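PDB 1RVK: isomerase/lactonizing enzyme from Agrobacterium tumefaciens, which is of unknown function but binds magnesium and, as an enolase superfamily member, probably abstracts a proton alpha to a carboxylate to form an enolate intermediate. Local coordinates for residues Y243-P257 / E269-T281. Numbering follows the deposited sequence.
Sequences YKWLSDNLDIPVVGP and EWIKAGACDILRT
V254 O accepts two backbone bonds at once, from D277 N (2.9 Å, in the carbonyl plane) and from I278 N, tilted from that plane. The D277 side chain returns the grip: OD2 takes V254 N at 2.9 Å through its anti lone pair, the N-H pointing almost straight at it (164°). With CG anti to its own carbonyl carbon (chi1 -56°), the carboxylate turns back to meet V254 N; one water bridges OD2 to I252 O, and OD1 binds a second. One step along, I278 O receives G256 N (3.0 Å) and a CA-H...O contact from V255, making V255 and I278 a parallel bridge pair between strands whose axes are roughly parallel. On the face carrying V255 and I278, V255 CG2 packs tightly against I278 CD1 (3.3 Å), while P253 CB touches that same methyl from the loop. Aliphatic packing continues between the helix ends, where K244 CD lies 3.8 Å from A273 CB, beside the Schellman motif at G274 that ends the helix.

The aromatic contacts centre on W270. P257, which follows a cis peptide bond, lays CB over one indole face, a CH-pi contact 3.4 Å from the six-membered-ring centroid; A275 CB lies over the opposite face. At the far rim, W270 CH2 sits 3.4 Å from Y243 CG, over the tyrosine face, with the planes at 51°.

Strands 254-256 and 278-281 are neighbours in the barrel, joined through helix 263-272 as a beta-alpha-beta unit; helix 240-249 packs beside that helix's C-terminal end. Strands 230-232 and 306-308 flank the pair, and R280 reaches from it toward the magnesium site, bonding E258, a metal ligand, and forming a salt bridge with E329.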
loop_
_atom_site.group_PDB
_atom_site.type_symbol
_atom_site.label_atom_id
_atom_site.label_comp_id
_atom_site.label_asym_id
_atom_site.label_seq_id
_atom_site.Cartn_x
_atom_site.Cartn_y
_atom_site.Cartn_z
ATOM N N TYR A 243 -9.488 0.077 -19.686
ATOM C CA TYR A 243 -8.804 -1.113 -19.198
ATOM C C TYR A 243 -9.326 -2.382 -19.860
ATOM O O TYR A 243 -8.567 -3.326 -20.089
ATOM C CB TYR A 243 -8.912 -1.203 -17.676
ATOM C CG TYR A 243 -7.869 -0.358 -16.995
ATOM C CD1 TYR A 243 -8.009 1.030 -16.907
ATOM C CD2 TYR A 243 -6.693 -0.934 -16.515
ATOM C CE1 TYR A 243 -6.995 1.822 -16.360
ATOM C CE2 TYR A 243 -5.677 -0.154 -15.970
ATOM C CZ TYR A 243 -5.834 1.220 -15.898
ATOM O OH TYR A 243 -4.820 1.987 -15.373
ATOM N N LYS A 244 -10.618 -2.411 -20.172
ATOM C CA LYS A 244 -11.183 -3.569 -20.856
ATOM C C LYS A 244 -10.496 -3.653 -22.222
ATOM O O LYS A 244 -10.076 -4.728 -22.667
ATOM C CB LYS A 244 -12.694 -3.392 -21.040
ATOM C CG LYS A 244 -13.464 -3.308 -19.732
ATOM C CD LYS A 244 -14.903 -2.839 -19.934
ATOM C CE LYS A 244 -15.735 -3.850 -20.711
ATOM N NZ LYS A 244 -17.150 -3.389 -20.864
ATOM N N TRP A 245 -10.363 -2.500 -22.871
ATOM C CA TRP A 245 -9.734 -2.412 -24.186
ATOM C C TRP A 245 -8.256 -2.794 -24.124
ATOM O O TRP A 245 -7.782 -3.608 -24.917
ATOM C CB TRP A 245 -9.856 -0.984 -24.733
ATOM C CG TRP A 245 -9.122 -0.753 -26.031
ATOM C CD1 TRP A 245 -9.571 -1.031 -27.293
ATOM C CD2 TRP A 245 -7.795 -0.234 -26.184
ATOM N NE1 TRP A 245 -8.602 -0.717 -28.222
ATOM C CE2 TRP A 245 -7.503 -0.227 -27.566
ATOM C CE3 TRP A 245 -6.824 0.227 -25.284
ATOM C CZ2 TRP A 245 -6.276 0.220 -28.072
ATOM C CZ3 TRP A 245 -5.602 0.674 -25.788
ATOM C CH2 TRP A 245 -5.343 0.666 -27.168
ATOM N N LEU A 246 -7.533 -2.202 -23.178
ATOM C CA LEU A 246 -6.105 -2.463 -23.048
ATOM C C LEU A 246 -5.820 -3.933 -22.757
ATOM O O LEU A 246 -4.910 -4.517 -23.341
ATOM C CB LEU A 246 -5.509 -1.569 -21.956
ATOM C CG LEU A 246 -3.989 -1.489 -21.795
ATOM C CD1 LEU A 246 -3.496 -2.780 -21.204
ATOM C CD2 LEU A 246 -3.318 -1.188 -23.135
ATOM N N SER A 247 -6.593 -4.525 -21.854
ATOM C CA SER A 247 -6.413 -5.932 -21.512
ATOM C C SER A 247 -6.641 -6.816 -22.735
ATOM O O SER A 247 -5.921 -7.781 -22.960
ATOM C CB SER A 247 -7.381 -6.337 -20.394
ATOM O OG SER A 247 -7.058 -5.671 -19.184
ATOM N N ASP A 248 -7.648 -6.486 -23.531
ATOM C CA ASP A 248 -7.931 -7.277 -24.719
ATOM C C ASP A 248 -6.848 -7.130 -25.786
ATOM O O ASP A 248 -6.701 -7.998 -26.649
ATOM C CB ASP A 248 -9.295 -6.891 -25.297
ATOM C CG ASP A 248 -10.450 -7.453 -24.484
ATOM O OD1 ASP A 248 -11.615 -7.104 -24.774
ATOM O OD2 ASP A 248 -10.193 -8.252 -23.557
ATOM N N ASN A 249 -6.080 -6.046 -25.718
ATOM C CA ASN A 249 -5.031 -5.804 -26.703
ATOM C C ASN A 249 -3.604 -6.135 -26.270
ATOM O O ASN A 249 -2.684 -6.071 -27.083
ATOM C CB ASN A 249 -5.081 -4.347 -27.180
ATOM C CG ASN A 249 -6.254 -4.078 -28.106
ATOM O OD1 ASN A 249 -7.383 -3.863 -27.660
ATOM N ND2 ASN A 249 -5.993 -4.112 -29.406
ATOM N N LEU A 250 -3.408 -6.477 -25.001
ATOM C CA LEU A 250 -2.071 -6.812 -24.516
ATOM C C LEU A 250 -1.971 -8.268 -24.099
ATOM O O LEU A 250 -2.956 -8.863 -23.680
ATOM C CB LEU A 250 -1.696 -5.951 -23.303
ATOM C CG LEU A 250 -1.446 -4.453 -23.466
ATOM C CD1 LEU A 250 -0.900 -3.901 -22.154
ATOM C CD2 LEU A 250 -0.446 -4.208 -24.586
ATOM N N ASP A 251 -0.776 -8.836 -24.214
ATOM C CA ASP A 251 -0.550 -10.211 -23.794
ATOM C C ASP A 251 -0.166 -10.198 -22.313
ATOM O O ASP A 251 -0.575 -11.068 -21.547
ATOM C CB ASP A 251 0.573 -10.852 -24.618
ATOM C CG ASP A 251 0.102 -11.320 -25.985
ATOM O OD1 ASP A 251 0.953 -11.760 -26.786
ATOM O OD2 ASP A 251 -1.117 -11.258 -26.257
ATOM N N ILE A 252 0.614 -9.195 -21.917
ATOM C CA ILE A 252 1.054 -9.070 -20.528
ATOM C C ILE A 252 -0.134 -8.812 -19.604
ATOM O O ILE A 252 -1.038 -8.038 -19.932
ATOM C CB ILE A 252 2.097 -7.923 -20.363
ATOM C CG1 ILE A 252 2.588 -7.864 -18.914
ATOM C CG2 ILE A 252 1.483 -6.583 -20.759
ATOM C CD1 ILE A 252 3.754 -6.902 -18.689
ATOM N N PRO A 253 -0.159 -9.477 -18.441
ATOM C CA PRO A 253 -1.262 -9.284 -17.496
ATOM C C PRO A 253 -1.382 -7.842 -17.007
ATOM O O PRO A 253 -0.378 -7.172 -16.741
ATOM C CB PRO A 253 -0.916 -10.242 -16.361
ATOM C CG PRO A 253 -0.207 -11.362 -17.081
ATOM C CD PRO A 253 0.702 -10.597 -18.018
ATOM N N VAL A 254 -2.622 -7.376 -16.905
ATOM C CA VAL A 254 -2.915 -6.039 -16.413
ATOM C C VAL A 254 -3.450 -6.225 -14.999
ATOM O O VAL A 254 -4.361 -7.022 -14.782
ATOM C CB VAL A 254 -4.000 -5.350 -17.273
ATOM C CG1 VAL A 254 -4.441 -4.047 -16.619
ATOM C CG2 VAL A 254 -3.460 -5.082 -18.663
ATOM N N VAL A 255 -2.879 -5.504 -14.038
ATOM C CA VAL A 255 -3.320 -5.608 -12.648
ATOM C C VAL A 255 -3.969 -4.299 -12.224
ATOM O O VAL A 255 -3.459 -3.224 -12.526
ATOM C CB VAL A 255 -2.139 -5.907 -11.698
ATOM C CG1 VAL A 255 -2.644 -6.081 -10.270
ATOM C CG2 VAL A 255 -1.421 -7.153 -12.153
ATOM N N GLY A 256 -5.102 -4.398 -11.539
ATOM C CA GLY A 256 -5.801 -3.209 -11.091
ATOM C C GLY A 256 -7.167 -3.553 -10.527
ATOM O O GLY A 256 -7.549 -4.718 -10.515
ATOM N N PRO A 257 -7.920 -2.562 -10.029
ATOM C CA PRO A 257 -7.541 -1.152 -9.962
ATOM C C PRO A 257 -6.919 -0.839 -8.606
ATOM O O PRO A 257 -7.356 -1.366 -7.585
ATOM C CB PRO A 257 -8.870 -0.444 -10.157
ATOM C CG PRO A 257 -9.808 -1.322 -9.372
ATOM C CD PRO A 257 -9.346 -2.742 -9.687
ATOM N N GLU A 269 -16.903 -4.824 -10.212
ATOM C CA GLU A 269 -17.215 -4.372 -11.561
ATOM C C GLU A 269 -16.037 -4.616 -12.499
ATOM O O GLU A 269 -16.232 -4.942 -13.673
ATOM C CB GLU A 269 -17.592 -2.890 -11.554
ATOM C CG GLU A 269 -18.727 -2.557 -10.585
ATOM C CD GLU A 269 -20.006 -3.333 -10.865
ATOM O OE1 GLU A 269 -20.879 -3.364 -9.974
ATOM O OE2 GLU A 269 -20.148 -3.905 -11.971
ATOM N N TRP A 270 -14.817 -4.463 -11.986
ATOM C CA TRP A 270 -13.637 -4.698 -12.806
ATOM C C TRP A 270 -13.570 -6.168 -13.204
ATOM O O TRP A 270 -13.160 -6.499 -14.312
ATOM C CB TRP A 270 -12.364 -4.274 -12.061
ATOM C CG TRP A 270 -12.084 -2.803 -12.197
ATOM C CD1 TRP A 270 -12.908 -1.773 -11.842
ATOM C CD2 TRP A 270 -10.921 -2.202 -12.780
ATOM N NE1 TRP A 270 -12.332 -0.566 -12.175
ATOM C CE2 TRP A 270 -11.113 -0.803 -12.751
ATOM C CE3 TRP A 270 -9.736 -2.711 -13.324
ATOM C CZ2 TRP A 270 -10.162 0.094 -13.248
ATOM C CZ3 TRP A 270 -8.791 -1.818 -13.816
ATOM C CH2 TRP A 270 -9.011 -0.431 -13.773
ATOM N N ILE A 271 -13.998 -7.053 -12.309
ATOM C CA ILE A 271 -13.993 -8.480 -12.615
ATOM C C ILE A 271 -15.089 -8.797 -13.629
ATOM O O ILE A 271 -14.856 -9.483 -14.625
ATOM C CB ILE A 271 -14.230 -9.335 -11.342
ATOM C CG1 ILE A 271 -13.031 -9.200 -10.398
ATOM C CG2 ILE A 271 -14.444 -10.797 -11.722
ATOM C CD1 ILE A 271 -13.175 -9.971 -9.101
ATOM N N LYS A 272 -16.284 -8.278 -13.368
ATOM C CA LYS A 272 -17.437 -8.512 -14.229
ATOM C C LYS A 272 -17.220 -8.038 -15.664
ATOM O O LYS A 272 -17.660 -8.693 -16.616
ATOM C CB LYS A 272 -18.666 -7.814 -13.637
ATOM C CG LYS A 272 -19.983 -8.120 -14.343
ATOM C CD LYS A 272 -20.289 -9.609 -14.310
ATOM C CE LYS A 272 -21.719 -9.899 -14.741
ATOM N NZ LYS A 272 -22.707 -9.427 -13.732
ATOM N N ALA A 273 -16.535 -6.909 -15.819
ATOM C CA ALA A 273 -16.288 -6.345 -17.140
ATOM C C ALA A 273 -15.003 -6.848 -17.786
ATOM O O ALA A 273 -14.717 -6.518 -18.935
ATOM C CB ALA A 273 -16.259 -4.825 -17.054
ATOM N N GLY A 274 -14.234 -7.646 -17.050
ATOM C CA GLY A 274 -12.982 -8.160 -17.578
ATOM C C GLY A 274 -11.986 -7.048 -17.841
ATOM O O GLY A 274 -11.279 -7.064 -18.852
ATOM N N ALA A 275 -11.916 -6.085 -16.925
ATOM C CA ALA A 275 -11.020 -4.942 -17.069
ATOM C C ALA A 275 -9.586 -5.215 -16.630
ATOM O O ALA A 275 -8.698 -4.395 -16.864
ATOM C CB ALA A 275 -11.574 -3.752 -16.299
ATOM N N CYS A 276 -9.361 -6.354 -15.986
ATOM C CA CYS A 276 -8.021 -6.707 -15.532
ATOM C C CYS A 276 -7.851 -8.221 -15.495
ATOM O O CYS A 276 -8.835 -8.963 -15.515
ATOM C CB CYS A 276 -7.768 -6.135 -14.138
ATOM S SG CYS A 276 -8.923 -6.725 -12.885
ATOM N N ASP A 277 -6.598 -8.666 -15.444
ATOM C CA ASP A 277 -6.267 -10.090 -15.393
ATOM C C ASP A 277 -5.923 -10.485 -13.960
ATOM O O ASP A 277 -6.022 -11.654 -13.583
ATOM C CB ASP A 277 -5.071 -10.377 -16.298
ATOM C CG ASP A 277 -5.307 -9.918 -17.725
ATOM O OD1 ASP A 277 -6.167 -10.518 -18.406
ATOM O OD2 ASP A 277 -4.643 -8.951 -18.155
ATOM N N ILE A 278 -5.501 -9.497 -13.178
ATOM C CA ILE A 278 -5.146 -9.683 -11.772
ATOM C C ILE A 278 -5.799 -8.507 -11.054
ATOM O O ILE A 278 -5.684 -7.367 -11.505
ATOM C CB ILE A 278 -3.617 -9.596 -11.555
ATOM C CG1 ILE A 278 -2.896 -10.645 -12.406
ATOM C CG2 ILE A 278 -3.288 -9.791 -10.083
ATOM C CD1 ILE A 278 -1.385 -10.460 -12.443
ATOM N N LEU A 279 -6.486 -8.774 -9.949
ATOM C CA LEU A 279 -7.147 -7.705 -9.211
ATOM C C LEU A 279 -6.155 -7.019 -8.278
ATOM O O LEU A 279 -5.075 -7.547 -8.000
ATOM C CB LEU A 279 -8.310 -8.277 -8.393
ATOM C CG LEU A 279 -9.370 -7.293 -7.886
ATOM C CD1 LEU A 279 -10.087 -6.659 -9.078
ATOM C CD2 LEU A 279 -10.368 -8.027 -6.982
ATOM N N ARG A 280 -6.510 -5.830 -7.807
ATOM C CA ARG A 280 -5.643 -5.116 -6.880
ATOM C C ARG A 280 -6.501 -4.497 -5.790
ATOM O O ARG A 280 -7.651 -4.119 -6.021
ATOM C CB ARG A 280 -4.842 -4.026 -7.597
ATOM C CG ARG A 280 -3.725 -3.397 -6.745
ATOM C CD ARG A 280 -2.618 -2.884 -7.664
ATOM N NE ARG A 280 -1.479 -2.239 -7.008
ATOM C CZ ARG A 280 -0.588 -2.848 -6.227
ATOM N NH1 ARG A 280 0.419 -2.152 -5.710
ATOM N NH2 ARG A 280 -0.704 -4.138 -5.939
ATOM N N THR A 281 -5.945 -4.433 -4.589
ATOM C CA THR A 281 -6.635 -3.843 -3.457
ATOM C C THR A 281 -5.545 -3.275 -2.570
ATOM O O THR A 281 -4.363 -3.340 -2.908
ATOM C CB THR A 281 -7.446 -4.894 -2.662
ATOM O OG1 THR A 281 -8.284 -4.228 -1.709
ATOM C CG2 THR A 281 -6.513 -5.855 -1.922
HETATM O O HOH W 1 -6.233 -10.446 -21.001
HETATM O O HOH W 2 -3.678 -8.321 -20.486
#